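Local coordinates for protein probable porin (Pseudomonas aeruginosa, PDB 4FSO) that probably forms an outer-membrane diffusion channel of the OprD (Occ) family, a monomeric beta-barrel porin through which small solutes are thought to cross, at residues Ser294-Leu298 against Ala299-Gln303; Asn305-Asn309 against Pro310-Ser314; Tyr381-Asp384 against Phe385-Ala389. All blocks are in the same frame, centred on the assembly; numbering follows the deposited sequence.

Contact 1 of 3, residues Ser294-Leu298 against Ala299-Gln303; sequences SNPYL and ANYLQ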
loop_
_atom_site.group_PDB
_atom_site.type_symbol
_atom_site.label_atom_id
_atom_site.label_comp_id
_atom_site.label_asym_id
_atom_site.label_seq_id
_atom_site.Cartn_x
_atom_site.Cartn_y
_atom_site.Cartn_z
ATOM N N SER A 294 2.312 4.093 5.637
ATOM C CA SER A 294 2.422 3.148 4.540
ATOM C C SER A 294 1.907 1.778 4.952
ATOM O O SER A 294 1.556 1.548 6.110
ATOM C CB SER A 294 3.872 3.028 4.050
ATOM O OG SER A 294 4.660 2.255 4.935
ATOM N N ASN A 295 1.854 0.873 3.982
ATOM C CA ASN A 295 1.596 -0.527 4.271
ATOM C C ASN A 295 2.788 -1.301 3.779
ATOM O O ASN A 295 3.369 -0.948 2.754
ATOM C CB ASN A 295 0.345 -1.031 3.544
ATOM C CG ASN A 295 -0.836 -0.087 3.680
ATOM O OD1 ASN A 295 -1.131 0.412 4.778
ATOM N ND2 ASN A 295 -1.527 0.159 2.560
ATOM N N PRO A 296 3.158 -2.368 4.496
ATOM C CA PRO A 296 4.233 -3.188 3.945
ATOM C C PRO A 296 3.709 -3.920 2.711
ATOM O O PRO A 296 2.605 -4.454 2.691
ATOM C CB PRO A 296 4.546 -4.154 5.086
ATOM C CG PRO A 296 3.241 -4.287 5.826
ATOM C CD PRO A 296 2.562 -2.955 5.711
ATOM N N TYR A 297 4.515 -3.923 1.669
ATOM C CA TYR A 297 4.144 -4.490 0.386
ATOM C C TYR A 297 4.327 -6.008 0.390
ATOM O O TYR A 297 5.210 -6.544 -0.282
ATOM C CB TYR A 297 5.035 -3.849 -0.664
ATOM C CG TYR A 297 4.638 -4.048 -2.089
ATOM C CD1 TYR A 297 3.323 -3.900 -2.501
ATOM C CD2 TYR A 297 5.598 -4.347 -3.044
ATOM C CE1 TYR A 297 2.972 -4.071 -3.822
ATOM C CE2 TYR A 297 5.262 -4.522 -4.369
ATOM C CZ TYR A 297 3.950 -4.379 -4.759
ATOM O OH TYR A 297 3.632 -4.543 -6.087
ATOM N N LEU A 298 3.504 -6.700 1.164
ATOM C CA LEU A 298 3.633 -8.151 1.305
ATOM C C LEU A 298 2.338 -8.857 0.922
ATOM O O LEU A 298 1.268 -8.282 1.033
ATOM C CB LEU A 298 4.023 -8.502 2.742
ATOM C CG LEU A 298 5.395 -7.991 3.191
ATOM C CD1 LEU A 298 5.487 -7.991 4.719
ATOM C CD2 LEU A 298 6.540 -8.852 2.555
ATOM N N ALA A 299 2.446 -10.107 0.483
ATOM C CA ALA A 299 1.292 -10.930 0.108
ATOM C C ALA A 299 0.253 -11.091 1.205
ATOM O O ALA A 299 -0.950 -11.169 0.914
ATOM C CB ALA A 299 1.749 -12.304 -0.364
ATOM N N ASN A 300 0.715 -11.173 2.453
ATOM C CA ASN A 300 -0.206 -11.333 3.573
ATOM C C ASN A 300 -0.508 -10.038 4.333
ATOM O O ASN A 300 -0.857 -10.061 5.516
ATOM C CB ASN A 300 0.245 -12.458 4.518
ATOM C CG ASN A 300 0.309 -13.802 3.824
ATOM O OD1 ASN A 300 -0.114 -13.942 2.677
ATOM N ND2 ASN A 300 0.835 -14.809 4.525
ATOM N N TYR A 301 -0.373 -8.905 3.659
ATOM C CA TYR A 301 -0.895 -7.675 4.247
ATOM C C TYR A 301 -2.409 -7.662 4.137
ATOM O O TYR A 301 -2.959 -7.561 3.051
ATOM C CB TYR A 301 -0.340 -6.406 3.609
ATOM C CG TYR A 301 -1.026 -5.192 4.198
ATOM C CD1 TYR A 301 -0.925 -4.913 5.563
ATOM C CD2 TYR A 301 -1.815 -4.359 3.418
ATOM C CE1 TYR A 301 -1.568 -3.821 6.119
ATOM C CE2 TYR A 301 -2.458 -3.257 3.969
ATOM C CZ TYR A 301 -2.329 -2.986 5.320
ATOM O OH TYR A 301 -2.971 -1.881 5.873
ATOM N N LEU A 302 -3.066 -7.753 5.281
ATOM C CA LEU A 302 -4.518 -7.889 5.348
ATOM C C LEU A 302 -5.142 -6.623 5.930
ATOM O O LEU A 302 -4.452 -5.628 6.115
ATOM C CB LEU A 302 -4.906 -9.145 6.151
ATOM C CG LEU A 302 -5.326 -10.254 5.200
ATOM C CD1 LEU A 302 -4.191 -10.607 4.231
ATOM C CD2 LEU A 302 -5.865 -11.491 5.929
ATOM N N GLN A 303 -6.441 -6.659 6.219
ATOM C CA GLN A 303 -7.158 -5.452 6.642
ATOM C C GLN A 303 -6.625 -4.938 7.971
ATOM O O GLN A 303 -6.454 -3.726 8.158
ATOM C CB GLN A 303 -8.645 -5.730 6.731
ATOM C CG GLN A 303 -9.552 -4.504 6.832
ATOM C CD GLN A 303 -11.006 -4.908 7.077
ATOM O OE1 GLN A 303 -11.536 -5.816 6.413
ATOM N NE2 GLN A 303 -11.642 -4.264 8.054
#
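Y301 folds back beside N295 and P296, the three residues meeting across a tight reversal of the chain. Its CG stands anti to the backbone N (chi1 175°), which carries the ring toward the preceding residues. At the root of the side chain, CB of Y301 lies 3.6 Å from O of L298 and is almost as near the carbonyl oxygen of P296. One step on, the ring begins: CD1 on one flank rests 4.0 Å from CD of P296, the two side chains crossing at about a right angle. On the other flank CE2 of Y301 is 3.6 Å from CB of N295, which sits over one face of the ring, offset toward its rim, as a CH-pi contact 3.9 Å from the centroid. Toward the hydroxyl end the ring lies alongside the amide group of N295, the two planes only 17° apart although the side chains cross obliquely.

Behind the ring, a type I turn from L298 to Y301 makes the reversal. N of Y301 donates to O of L298 over 3.2 Å. Partners elsewhere fix both limbs: N295 pairs through its backbone with K130, R242 makes a cation-pi contact with Y297, and N of A299 bonds to S263.

Close to the centre of the chain, the turn belongs to the long loop between strands 273-283 and 313-322, which appears to fold into the barrel lumen, as the inward-folded loops that narrow the channel do in OprD-family porins.

Contact 2 of 3, residues Asn305-Asn309 against Pro310-Ser314; sequences NDFAN and PEERS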
loop_
_atom_site.group_PDB
_atom_site.type_symbol
_atom_site.label_atom_id
_atom_site.label_comp_id
_atom_site.label_asym_id
_atom_site.label_seq_id
_atom_site.Cartn_x
_atom_site.Cartn_y
_atom_site.Cartn_z
ATOM N N ASN A 305 -3.928 -6.834 10.011
ATOM C CA ASN A 305 -2.668 -7.403 10.476
ATOM C C ASN A 305 -1.775 -7.681 9.288
ATOM O O ASN A 305 -2.262 -7.990 8.202
ATOM C CB ASN A 305 -2.884 -8.684 11.298
ATOM C CG ASN A 305 -1.592 -9.206 11.920
ATOM O OD1 ASN A 305 -1.052 -8.574 12.808
ATOM N ND2 ASN A 305 -1.093 -10.361 11.448
ATOM N N ASP A 306 -0.467 -7.549 9.494
ATOM C CA ASP A 306 0.478 -7.643 8.388
ATOM C C ASP A 306 1.254 -8.969 8.332
ATOM O O ASP A 306 1.919 -9.251 7.338
ATOM C CB ASP A 306 1.431 -6.425 8.349
ATOM C CG ASP A 306 2.376 -6.348 9.552
ATOM O OD1 ASP A 306 2.390 -7.246 10.415
ATOM O OD2 ASP A 306 3.134 -5.363 9.633
ATOM N N PHE A 307 1.162 -9.761 9.401
ATOM C CA PHE A 307 1.870 -11.040 9.509
ATOM C C PHE A 307 3.374 -10.913 9.303
ATOM O O PHE A 307 4.018 -11.762 8.709
ATOM C CB PHE A 307 1.235 -12.081 8.585
ATOM C CG PHE A 307 -0.169 -12.390 8.964
ATOM C CD1 PHE A 307 -1.212 -11.616 8.474
ATOM C CD2 PHE A 307 -0.443 -13.417 9.870
ATOM C CE1 PHE A 307 -2.502 -11.882 8.848
ATOM C CE2 PHE A 307 -1.738 -13.704 10.252
ATOM C CZ PHE A 307 -2.773 -12.930 9.739
ATOM N N ALA A 308 3.922 -9.835 9.832
ATOM C CA ALA A 308 5.292 -9.474 9.566
ATOM C C ALA A 308 6.036 -9.338 10.882
ATOM O O ALA A 308 7.027 -8.636 10.955
ATOM C CB ALA A 308 5.338 -8.181 8.766
ATOM N N ASN A 309 5.524 -9.998 11.920
ATOM C CA ASN A 309 6.180 -10.117 13.223
ATOM C C ASN A 309 7.434 -10.989 13.162
ATOM O O ASN A 309 7.624 -11.707 12.190
ATOM C CB ASN A 309 5.203 -10.699 14.210
ATOM C CG ASN A 309 4.141 -9.717 14.596
ATOM O OD1 ASN A 309 4.423 -8.727 15.275
ATOM N ND2 ASN A 309 2.904 -9.980 14.173
ATOM N N PRO A 310 8.301 -10.937 14.193
ATOM C CA PRO A 310 9.606 -11.560 13.941
ATOM C C PRO A 310 9.531 -13.069 13.720
ATOM O O PRO A 310 8.860 -13.778 14.477
ATOM C CB PRO A 310 10.416 -11.215 15.208
ATOM C CG PRO A 310 9.734 -10.073 15.804
ATOM C CD PRO A 310 8.267 -10.303 15.520
ATOM N N GLU A 311 10.196 -13.534 12.665
ATOM C CA GLU A 311 10.327 -14.962 12.403
ATOM C C GLU A 311 9.012 -15.635 12.084
ATOM O O GLU A 311 8.896 -16.864 12.140
ATOM C CB GLU A 311 11.038 -15.681 13.559
ATOM C CG GLU A 311 12.477 -16.028 13.232
ATOM C CD GLU A 311 13.354 -16.030 14.456
ATOM O OE1 GLU A 311 12.828 -15.768 15.553
ATOM O OE2 GLU A 311 14.569 -16.283 14.328
ATOM N N GLU A 312 8.028 -14.821 11.728
ATOM C CA GLU A 312 6.680 -15.303 11.483
ATOM C C GLU A 312 6.563 -16.012 10.123
ATOM O O GLU A 312 7.164 -15.602 9.132
ATOM C CB GLU A 312 5.700 -14.138 11.619
ATOM C CG GLU A 312 4.275 -14.409 11.142
ATOM C CD GLU A 312 3.231 -13.499 11.808
ATOM O OE1 GLU A 312 3.548 -12.331 12.120
ATOM O OE2 GLU A 312 2.086 -13.960 12.033
ATOM N N ARG A 313 5.810 -17.103 10.091
ATOM C CA ARG A 313 5.458 -17.736 8.829
ATOM C C ARG A 313 3.958 -17.807 8.740
ATOM O O ARG A 313 3.274 -18.072 9.741
ATOM C CB ARG A 313 6.018 -19.145 8.765
ATOM C CG ARG A 313 7.301 -19.274 9.517
ATOM C CD ARG A 313 7.734 -20.677 9.533
ATOM N NE ARG A 313 9.117 -20.767 9.947
ATOM C CZ ARG A 313 9.757 -21.912 10.113
ATOM N NH1 ARG A 313 9.118 -23.064 9.888
ATOM N NH2 ARG A 313 11.026 -21.892 10.503
ATOM N N SER A 314 3.451 -17.589 7.535
ATOM C CA SER A 314 2.021 -17.555 7.324
ATOM C C SER A 314 1.650 -18.048 5.932
ATOM O O SER A 314 2.467 -18.018 5.000
ATOM C CB SER A 314 1.471 -16.135 7.570
ATOM O OG SER A 314 2.177 -15.139 6.830
HETATM O O HOH W 1 4.475 -14.393 7.839
#
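N309 and E312 make the tightly packed half of this contact, their side chains side by side and pointing the same way. OE1 of E312 is gripped twice: N of N309 donates to it over 3.1 Å on its anti lone pair, and ND2 of N309 over 3.2 Å on the syn side, 16° out of the carboxylate plane. The glutamate reaches back because its CG is anti to the backbone N (chi1 169°) and the chain stays extended beyond. Its other oxygen, OE2, comes 3.4 Å from CD2 of F307, with ring and carboxylate 59° apart. OE2 also lies close to the carboxylate of E353, like charges that a shared proton or the calcium ion about 4 Å from the N309 side chain may relieve; ND2 of N309 also bonds weakly to E353.

Past F307 direct packing is interrupted by one water, 2.8 Å from O of F307 and 2.6 Å from OG of S314, which also bonds to N300. The solvent side is the turn's apex, where P310 and E311 are partly exposed and E311 makes a salt bridge with R344.

N of E312 closes the bend on O of N309 at 3.2 Å. This is a type II beta turn with proline second and a positive-phi residue third, delivering the loop to barrel strand 313-322.

Contact 3 of 3, residues Tyr381-Asp384 against Phe385-Ala389; sequences YRTD and FERSA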
loop_
_atom_site.group_PDB
_atom_site.type_symbol
_atom_site.label_atom_id
_atom_site.label_comp_id
_atom_site.label_asym_id
_atom_site.label_seq_id
_atom_site.Cartn_x
_atom_site.Cartn_y
_atom_site.Cartn_z
ATOM N N TYR A 381 -9.857 -10.957 13.607
ATOM C CA TYR A 381 -8.441 -11.166 13.862
ATOM C C TYR A 381 -8.234 -11.619 15.306
ATOM O O TYR A 381 -8.716 -10.981 16.250
ATOM C CB TYR A 381 -7.667 -9.889 13.537
ATOM C CG TYR A 381 -6.245 -9.855 14.035
ATOM C CD1 TYR A 381 -5.280 -10.723 13.524
ATOM C CD2 TYR A 381 -5.849 -8.929 14.999
ATOM C CE1 TYR A 381 -3.957 -10.683 13.975
ATOM C CE2 TYR A 381 -4.529 -8.883 15.468
ATOM C CZ TYR A 381 -3.589 -9.765 14.950
ATOM O OH TYR A 381 -2.292 -9.720 15.400
ATOM N N ARG A 382 -7.543 -12.749 15.459
ATOM C CA ARG A 382 -7.336 -13.383 16.758
ATOM C C ARG A 382 -5.902 -13.846 16.953
ATOM O O ARG A 382 -5.248 -14.282 16.011
ATOM C CB ARG A 382 -8.258 -14.585 16.896
ATOM C CG ARG A 382 -9.702 -14.234 16.748
ATOM C CD ARG A 382 -10.191 -13.445 17.954
ATOM N NE ARG A 382 -11.639 -13.295 17.894
ATOM C CZ ARG A 382 -12.254 -12.319 17.238
ATOM N NH1 ARG A 382 -11.541 -11.391 16.604
ATOM N NH2 ARG A 382 -13.578 -12.266 17.220
ATOM N N THR A 383 -5.431 -13.767 18.189
ATOM C CA THR A 383 -4.091 -14.211 18.531
ATOM C C THR A 383 -4.132 -15.116 19.756
ATOM O O THR A 383 -5.149 -15.215 20.447
ATOM C CB THR A 383 -3.152 -13.015 18.850
ATOM O OG1 THR A 383 -3.544 -12.423 20.093
ATOM C CG2 THR A 383 -3.198 -11.950 17.741
ATOM N N ASP A 384 -3.022 -15.778 20.039
ATOM C CA ASP A 384 -2.931 -16.486 21.299
ATOM C C ASP A 384 -1.959 -15.759 22.225
ATOM O O ASP A 384 -1.533 -16.329 23.216
ATOM C CB ASP A 384 -2.524 -17.935 21.090
ATOM C CG ASP A 384 -1.128 -18.085 20.475
ATOM O OD1 ASP A 384 -0.504 -17.078 20.077
ATOM O OD2 ASP A 384 -0.650 -19.234 20.378
ATOM N N PHE A 385 -1.621 -14.508 21.885
ATOM C CA PHE A 385 -0.742 -13.640 22.699
ATOM C C PHE A 385 -1.344 -12.233 22.813
ATOM O O PHE A 385 -1.731 -11.658 21.800
ATOM C CB PHE A 385 0.684 -13.543 22.100
ATOM C CG PHE A 385 0.703 -13.150 20.644
ATOM C CD1 PHE A 385 0.916 -11.835 20.274
ATOM C CD2 PHE A 385 0.459 -14.088 19.647
ATOM C CE1 PHE A 385 0.889 -11.456 18.943
ATOM C CE2 PHE A 385 0.441 -13.720 18.315
ATOM C CZ PHE A 385 0.656 -12.397 17.965
ATOM N N GLU A 386 -1.424 -11.689 24.032
ATOM C CA GLU A 386 -2.007 -10.363 24.265
ATOM C C GLU A 386 -3.412 -10.249 23.680
ATOM O O GLU A 386 -3.721 -9.304 22.959
ATOM C CB GLU A 386 -1.134 -9.274 23.639
ATOM C CG GLU A 386 -0.305 -8.459 24.599
ATOM C CD GLU A 386 1.166 -8.718 24.422
ATOM O OE1 GLU A 386 1.894 -7.778 24.041
ATOM O OE2 GLU A 386 1.588 -9.871 24.660
ATOM N N ARG A 387 -4.251 -11.228 23.982
ATOM C CA ARG A 387 -5.541 -11.372 23.313
ATOM C C ARG A 387 -6.421 -10.126 23.416
ATOM O O ARG A 387 -6.879 -9.600 22.389
ATOM C CB ARG A 387 -6.281 -12.600 23.845
ATOM C CG ARG A 387 -5.687 -13.941 23.418
ATOM C CD ARG A 387 -6.274 -15.061 24.253
ATOM N NE ARG A 387 -5.822 -16.395 23.846
ATOM C CZ ARG A 387 -4.712 -16.992 24.282
ATOM N NH1 ARG A 387 -3.899 -16.373 25.138
ATOM N NH2 ARG A 387 -4.405 -18.209 23.845
ATOM N N SER A 388 -6.638 -9.662 24.651
ATOM C CA SER A 388 -7.469 -8.485 24.924
ATOM C C SER A 388 -6.984 -7.281 24.124
ATOM O O SER A 388 -7.769 -6.586 23.464
ATOM C CB SER A 388 -7.487 -8.146 26.422
ATOM O OG SER A 388 -8.030 -9.213 27.195
ATOM N N ALA A 389 -5.680 -7.056 24.165
ATOM C CA ALA A 389 -5.099 -5.910 23.499
ATOM C C ALA A 389 -5.195 -5.950 21.961
ATOM O O ALA A 389 -5.338 -4.910 21.326
ATOM C CB ALA A 389 -3.655 -5.717 23.955
#
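OG1 of T383 stands between its backbone N and carbonyl carbon (chi1 70°), and CG of F385 takes the same crowded position on its own residue (chi1 52°). The first rotation aims the threonine hydroxyl forward along the chain, where OG1 donates to O of F385 over 2.6 Å from above the carbonyl plane. The second folds the phenyl ring back over the threonine, the two side chains crossing at about a right angle. CB of T383 thus lies over one face of the F385 ring, offset toward the rim, in a CH-pi contact 3.9 Å from the centroid. D384 approaches the same ring differently: its OD1 sits in the ring plane at the edge, 3.2 Å from CD2 of F385, with the carboxylate turned 71° from the ring. That oxygen also accepts from the backbone N of K352.

The segment is the end of barrel strand 373-383, where it leaves the wall for the short loop, probably extracellular as porin topology implies, leading to the final strand, 392-404. E386 occupies the N-cap position of the single helical turn 387-390 in this loop.

R387, extended from CG to NE, runs back alongside the strand end. CG of R387 is 3.3 Å from O of T383, and farther out the guanidinium lays one face over D384, whose CA is 3.4 Å above the guanidinium plane. Although NH1 of R387 is 3.0 Å from O of D384, the angle is too poor for a hydrogen bond.

Overall arrangement
Along the chain the three contacts lie in series, none enclosing or crossing another. Contact 1 turns the loop after strand 273-283, apparently within the lumen, beside strand 129-131; contact 2 then closes a second turn in the same loop, just where strand 313-322 begins. They touch directly: ND2 of N300 is 2.7 Å from OG of S314, a probable hydrogen bond, and Y301 and P296 pack on D306. Much later in sequence, contact 3 closes the turn beyond strand 373-383. OH of Y381 is 3.1 Å from OD1 of N305, probably hydrogen-bonded, joining that strand to the earlier loop; contacts 1 and 3 stay about 8 Å apart at their nearest atoms.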